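Local atomic coordinates of uncharacterized protein Atu2452 (Agrobacterium tumefaciens, PDB entry 2R8B), a protein that is of unknown function but is probably a serine hydrolase of the alpha/beta-hydrolase superfamily, perhaps acting on ester-like substrates. Residues H53-L67 with F79-S93. Sequence-based numbering, arbitrary orientation.
Sequences HKSRAGVAGAPLFVL and FDFGARLLPQATILS
Strand 90-93 is inserted between strands 53-56 and 64-67, antiparallel to the first and parallel to the second, a contact that builds the edge of the alpha/beta-hydrolase sheet. A right-handed beta-alpha-beta crossover through helix 75-85 joins strand 64-68 to strand 90-94, and strand 53-56, the outermost on this side, pairs with the far edge of 90-94, giving the order 1-3-2. Both edges of the middle strand are bonded: Lys54 and Arg56 each exchange a pair of backbone hydrogen bonds, with Ser93 and Ile91 respectively, whereas Phe65 N reaches Thr90 O (2.8 Å) and Phe65 O accepts Leu92 N (2.9 Å).

Side chains alternate between the two faces. Val66 and Leu92 run alongside each other, CG2 to CD2 at 3.8 Å, on the face covered by helix 117-138. On the other face, beneath helix 79-85, the Phe65 side chain stands roughly perpendicular to that of Leu86, its CD2 3.6 Å from Leu86 CD1. Close packing of helix on sheet is also seen at Gly82, where Leu67 CD2 comes within 3.9 Å of its CA. Along the outer strand, Lys54 lays its CB over a face of the Phe79 ring in a CH-pi contact, 4.0 Å from the centroid, while Arg56 CB approaches Phe79 CZ obliquely.

Beyond the helix, Arg56 ties the 86-89 turn to the edge strand. CG anti to the backbone N (chi1 -159°) and bends at chi2 and chi3 bring the guanidinium there. Ala89 O sits over one face, offset toward the rim; Pro87 O lies at the edge, tilted 18° from the plane, NH1 donating at 2.9 Å and NH2 more weakly at 3.1 Å.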
loop_
_atom_site.group_PDB
_atom_site.type_symbol
_atom_site.label_atom_id
_atom_site.label_comp_id
_atom_site.label_asym_id
_atom_site.label_seq_id
_atom_site.Cartn_x
_atom_site.Cartn_y
_atom_site.Cartn_z
ATOM N N HIS A 53 6.196 11.345 9.330
ATOM C CA HIS A 53 4.868 10.755 9.195
ATOM C C HIS A 53 3.886 11.300 10.215
ATOM O O HIS A 53 4.294 11.811 11.244
ATOM C CB HIS A 53 4.958 9.225 9.308
ATOM C CG HIS A 53 5.452 8.729 10.636
ATOM N ND1 HIS A 53 6.788 8.655 10.952
ATOM C CD2 HIS A 53 4.785 8.241 11.714
ATOM C CE1 HIS A 53 6.924 8.163 12.175
ATOM N NE2 HIS A 53 5.724 7.908 12.660
ATOM N N LYS A 54 2.594 11.202 9.929
ATOM C CA LYS A 54 1.605 11.302 11.002
ATOM C C LYS A 54 1.450 9.943 11.735
ATOM O O LYS A 54 1.657 8.873 11.128
ATOM C CB LYS A 54 0.257 11.766 10.443
ATOM C CG LYS A 54 0.138 13.262 10.264
ATOM C CD LYS A 54 -1.120 13.832 10.959
ATOM C CE LYS A 54 -1.217 15.353 10.769
ATOM N NZ LYS A 54 -0.362 16.069 11.750
ATOM N N SER A 55 1.080 9.978 13.025
ATOM C CA SER A 55 0.693 8.757 13.751
ATOM C C SER A 55 -0.442 8.939 14.755
ATOM O O SER A 55 -0.579 9.990 15.372
ATOM C CB SER A 55 1.898 8.115 14.439
ATOM O OG SER A 55 2.610 9.072 15.196
ATOM N N ARG A 56 -1.238 7.890 14.940
ATOM C CA ARG A 56 -2.275 7.875 15.981
ATOM C C ARG A 56 -2.149 6.538 16.700
ATOM O O ARG A 56 -2.466 5.489 16.124
ATOM C CB ARG A 56 -3.656 8.040 15.337
ATOM C CG ARG A 56 -4.746 8.527 16.229
ATOM C CD ARG A 56 -5.659 7.418 16.703
ATOM N NE ARG A 56 -6.442 6.825 15.626
ATOM C CZ ARG A 56 -7.333 5.844 15.801
ATOM N NH1 ARG A 56 -7.564 5.381 17.046
ATOM N NH2 ARG A 56 -7.989 5.319 14.745
ATOM N N ALA A 57 -1.610 6.575 17.918
ATOM C CA ALA A 57 -1.396 5.385 18.747
ATOM C C ALA A 57 -2.704 4.633 18.969
ATOM O O ALA A 57 -3.683 5.198 19.435
ATOM C CB ALA A 57 -0.765 5.760 20.098
ATOM N N GLY A 58 -2.724 3.354 18.605
ATOM C CA GLY A 58 -3.907 2.518 18.818
ATOM C C GLY A 58 -3.767 1.583 20.015
ATOM O O GLY A 58 -2.739 1.591 20.730
ATOM N N VAL A 59 -4.812 0.774 20.212
ATOM C CA VAL A 59 -4.807 -0.258 21.236
ATOM C C VAL A 59 -3.812 -1.386 20.925
ATOM O O VAL A 59 -3.669 -1.789 19.766
ATOM C CB VAL A 59 -6.235 -0.765 21.466
ATOM C CG1 VAL A 59 -6.266 -2.297 21.732
ATOM C CG2 VAL A 59 -6.857 0.037 22.664
ATOM N N ALA A 60 -3.102 -1.844 21.952
ATOM C CA ALA A 60 -2.201 -2.987 21.859
ATOM C C ALA A 60 -2.875 -4.291 21.330
ATOM O O ALA A 60 -3.827 -4.832 21.927
ATOM C CB ALA A 60 -1.533 -3.236 23.213
ATOM N N GLY A 61 -2.387 -4.812 20.216
ATOM C CA GLY A 61 -2.983 -6.035 19.710
ATOM C C GLY A 61 -3.868 -5.764 18.509
ATOM O O GLY A 61 -4.170 -6.689 17.685
ATOM N N ALA A 62 -4.264 -4.494 18.408
ATOM C CA ALA A 62 -5.002 -4.004 17.274
ATOM C C ALA A 62 -4.067 -3.753 16.060
ATOM O O ALA A 62 -2.828 -3.584 16.216
ATOM C CB ALA A 62 -5.750 -2.754 17.655
ATOM N N PRO A 63 -4.652 -3.737 14.841
ATOM C CA PRO A 63 -3.831 -3.601 13.631
ATOM C C PRO A 63 -2.922 -2.381 13.643
ATOM O O PRO A 63 -3.217 -1.393 14.326
ATOM C CB PRO A 63 -4.869 -3.472 12.508
ATOM C CG PRO A 63 -6.102 -4.185 13.066
ATOM C CD PRO A 63 -6.100 -3.869 14.537
ATOM N N LEU A 64 -1.808 -2.518 12.927
ATOM C CA LEU A 64 -0.965 -1.444 12.443
ATOM C C LEU A 64 -1.500 -1.088 11.056
ATOM O O LEU A 64 -1.424 -1.895 10.119
ATOM C CB LEU A 64 0.479 -1.934 12.266
ATOM C CG LEU A 64 1.662 -1.057 12.659
ATOM C CD1 LEU A 64 2.651 -1.072 11.563
ATOM C CD2 LEU A 64 1.290 0.388 12.992
ATOM N N PHE A 65 -2.061 0.101 10.915
ATOM C CA PHE A 65 -2.605 0.466 9.639
ATOM C C PHE A 65 -1.650 1.459 9.005
ATOM O O PHE A 65 -1.537 2.589 9.474
ATOM C CB PHE A 65 -3.959 1.112 9.806
ATOM C CG PHE A 65 -4.774 1.107 8.569
ATOM C CD1 PHE A 65 -4.229 0.731 7.362
ATOM C CD2 PHE A 65 -6.091 1.479 8.605
ATOM C CE1 PHE A 65 -4.998 0.716 6.222
ATOM C CE2 PHE A 65 -6.868 1.472 7.463
ATOM C CZ PHE A 65 -6.330 1.093 6.279
ATOM N N VAL A 66 -0.950 1.059 7.953
ATOM C CA VAL A 66 -0.076 2.001 7.258
ATOM C C VAL A 66 -0.714 2.395 5.930
ATOM O O VAL A 66 -1.262 1.542 5.240
ATOM C CB VAL A 66 1.382 1.480 7.144
ATOM C CG1 VAL A 66 1.417 0.054 6.707
ATOM C CG2 VAL A 66 2.202 2.343 6.215
ATOM N N LEU A 67 -0.711 3.699 5.629
ATOM C CA LEU A 67 -1.384 4.231 4.437
ATOM C C LEU A 67 -0.437 5.116 3.700
ATOM O O LEU A 67 0.204 5.985 4.283
ATOM C CB LEU A 67 -2.617 5.046 4.772
ATOM C CG LEU A 67 -3.663 4.511 5.746
ATOM C CD1 LEU A 67 -3.347 5.042 7.121
ATOM C CD2 LEU A 67 -5.038 4.976 5.296
ATOM N N PHE A 79 -4.605 9.928 6.323
ATOM C CA PHE A 79 -4.667 9.777 7.772
ATOM C C PHE A 79 -6.079 9.626 8.324
ATOM O O PHE A 79 -6.369 8.585 8.907
ATOM C CB PHE A 79 -3.915 10.910 8.496
ATOM C CG PHE A 79 -3.654 10.649 9.978
ATOM C CD1 PHE A 79 -2.722 9.697 10.379
ATOM C CD2 PHE A 79 -4.318 11.396 10.955
ATOM C CE1 PHE A 79 -2.461 9.466 11.699
ATOM C CE2 PHE A 79 -4.060 11.199 12.305
ATOM C CZ PHE A 79 -3.126 10.226 12.687
ATOM N N ASP A 80 -6.962 10.619 8.182
ATOM C CA ASP A 80 -8.236 10.501 8.914
ATOM C C ASP A 80 -9.123 9.542 8.190
ATOM O O ASP A 80 -9.965 8.883 8.797
ATOM C CB ASP A 80 -8.943 11.831 9.167
ATOM C CG ASP A 80 -8.001 12.990 9.110
ATOM O OD1 ASP A 80 -8.053 13.851 10.005
ATOM O OD2 ASP A 80 -7.188 13.003 8.143
ATOM N N PHE A 81 -8.904 9.430 6.890
ATOM C CA PHE A 81 -9.612 8.437 6.114
ATOM C C PHE A 81 -9.533 7.052 6.758
ATOM O O PHE A 81 -10.558 6.390 6.965
ATOM C CB PHE A 81 -9.061 8.369 4.716
ATOM C CG PHE A 81 -9.760 7.372 3.879
ATOM C CD1 PHE A 81 -11.119 7.520 3.594
ATOM C CD2 PHE A 81 -9.091 6.264 3.380
ATOM C CE1 PHE A 81 -11.792 6.594 2.794
ATOM C CE2 PHE A 81 -9.763 5.334 2.556
ATOM C CZ PHE A 81 -11.109 5.496 2.280
ATOM N N GLY A 82 -8.306 6.635 7.064
ATOM C CA GLY A 82 -8.033 5.421 7.830
ATOM C C GLY A 82 -8.169 5.490 9.360
ATOM O O GLY A 82 -8.128 4.472 10.026
ATOM N N ALA A 83 -8.321 6.665 9.947
ATOM C CA ALA A 83 -8.650 6.691 11.375
ATOM C C ALA A 83 -10.111 6.295 11.534
ATOM O O ALA A 83 -10.478 5.472 12.399
ATOM C CB ALA A 83 -8.370 8.079 12.000
ATOM N N ARG A 84 -10.913 6.909 10.664
ATOM C CA ARG A 84 -12.323 6.628 10.458
ATOM C C ARG A 84 -12.495 5.144 10.105
ATOM O O ARG A 84 -13.437 4.520 10.539
ATOM C CB ARG A 84 -12.837 7.501 9.299
ATOM C CG ARG A 84 -14.144 8.323 9.504
ATOM C CD ARG A 84 -14.854 8.598 8.099
ATOM N NE ARG A 84 -14.120 9.521 7.207
ATOM C CZ ARG A 84 -13.345 9.157 6.183
ATOM N NH1 ARG A 84 -13.182 7.870 5.878
ATOM N NH2 ARG A 84 -12.730 10.084 5.458
ATOM N N LEU A 85 -11.586 4.562 9.337
ATOM C CA LEU A 85 -11.811 3.183 8.947
ATOM C C LEU A 85 -11.585 2.132 10.028
ATOM O O LEU A 85 -12.325 1.167 10.108
ATOM C CB LEU A 85 -10.993 2.816 7.723
ATOM C CG LEU A 85 -11.735 3.156 6.449
ATOM C CD1 LEU A 85 -10.784 3.152 5.260
ATOM C CD2 LEU A 85 -12.858 2.167 6.287
ATOM N N LEU A 86 -10.527 2.270 10.815
ATOM C CA LEU A 86 -10.234 1.276 11.830
ATOM C C LEU A 86 -10.097 2.022 13.144
ATOM O O LEU A 86 -9.014 2.490 13.553
ATOM C CB LEU A 86 -9.042 0.396 11.448
ATOM C CG LEU A 86 -9.409 -0.662 10.388
ATOM C CD1 LEU A 86 -8.182 -1.226 9.700
ATOM C CD2 LEU A 86 -10.287 -1.784 10.943
ATOM N N PRO A 87 -11.235 2.143 13.811
ATOM C CA PRO A 87 -11.455 3.180 14.781
ATOM C C PRO A 87 -10.374 3.091 15.834
ATOM O O PRO A 87 -10.112 4.061 16.556
ATOM C CB PRO A 87 -12.819 2.801 15.383
ATOM C CG PRO A 87 -13.487 1.955 14.326
ATOM C CD PRO A 87 -12.366 1.205 13.697
ATOM N N GLN A 88 -9.750 1.924 15.941
ATOM C CA GLN A 88 -8.831 1.718 17.039
ATOM C C GLN A 88 -7.553 1.023 16.650
ATOM O O GLN A 88 -6.812 0.526 17.506
ATOM C CB GLN A 88 -9.526 1.051 18.216
ATOM C CG GLN A 88 -10.092 -0.375 18.034
ATOM C CD GLN A 88 -10.353 -0.952 19.471
ATOM O OE1 GLN A 88 -11.508 -1.254 19.840
ATOM N NE2 GLN A 88 -9.278 -1.042 20.308
ATOM N N ALA A 89 -7.281 1.041 15.349
ATOM C CA ALA A 89 -6.026 0.537 14.832
ATOM C C ALA A 89 -5.020 1.585 15.211
ATOM O O ALA A 89 -5.393 2.751 15.379
ATOM C CB ALA A 89 -6.096 0.378 13.304
ATOM N N THR A 90 -3.764 1.189 15.376
ATOM C CA THR A 90 -2.736 2.195 15.471
ATOM C C THR A 90 -2.448 2.639 14.049
ATOM O O THR A 90 -2.364 1.811 13.154
ATOM C CB THR A 90 -1.480 1.811 16.344
ATOM O OG1 THR A 90 -0.298 2.239 15.658
ATOM C CG2 THR A 90 -1.430 0.275 16.805
ATOM N N ILE A 91 -2.392 3.948 13.814
ATOM C CA ILE A 91 -2.415 4.450 12.435
ATOM C C ILE A 91 -1.213 5.240 12.059
ATOM O O ILE A 91 -0.801 6.179 12.739
ATOM C CB ILE A 91 -3.671 5.265 12.109
ATOM C CG1 ILE A 91 -4.806 4.302 11.823
ATOM C CG2 ILE A 91 -3.485 6.106 10.831
ATOM C CD1 ILE A 91 -6.099 4.810 12.310
ATOM N N LEU A 92 -0.691 4.913 10.905
ATOM C CA LEU A 92 0.600 5.378 10.564
ATOM C C LEU A 92 0.621 5.896 9.119
ATOM O O LEU A 92 0.263 5.192 8.191
ATOM C CB LEU A 92 1.505 4.191 10.797
ATOM C CG LEU A 92 2.964 4.502 10.786
ATOM C CD1 LEU A 92 3.619 3.503 11.675
ATOM C CD2 LEU A 92 3.337 4.303 9.305
ATOM N N SER A 93 0.999 7.145 8.916
ATOM C CA SER A 93 0.888 7.702 7.568
ATOM C C SER A 93 2.062 8.623 7.211
ATOM O O SER A 93 2.108 9.782 7.629
ATOM C CB SER A 93 -0.464 8.394 7.392
ATOM O OG SER A 93 -0.390 9.402 6.414
#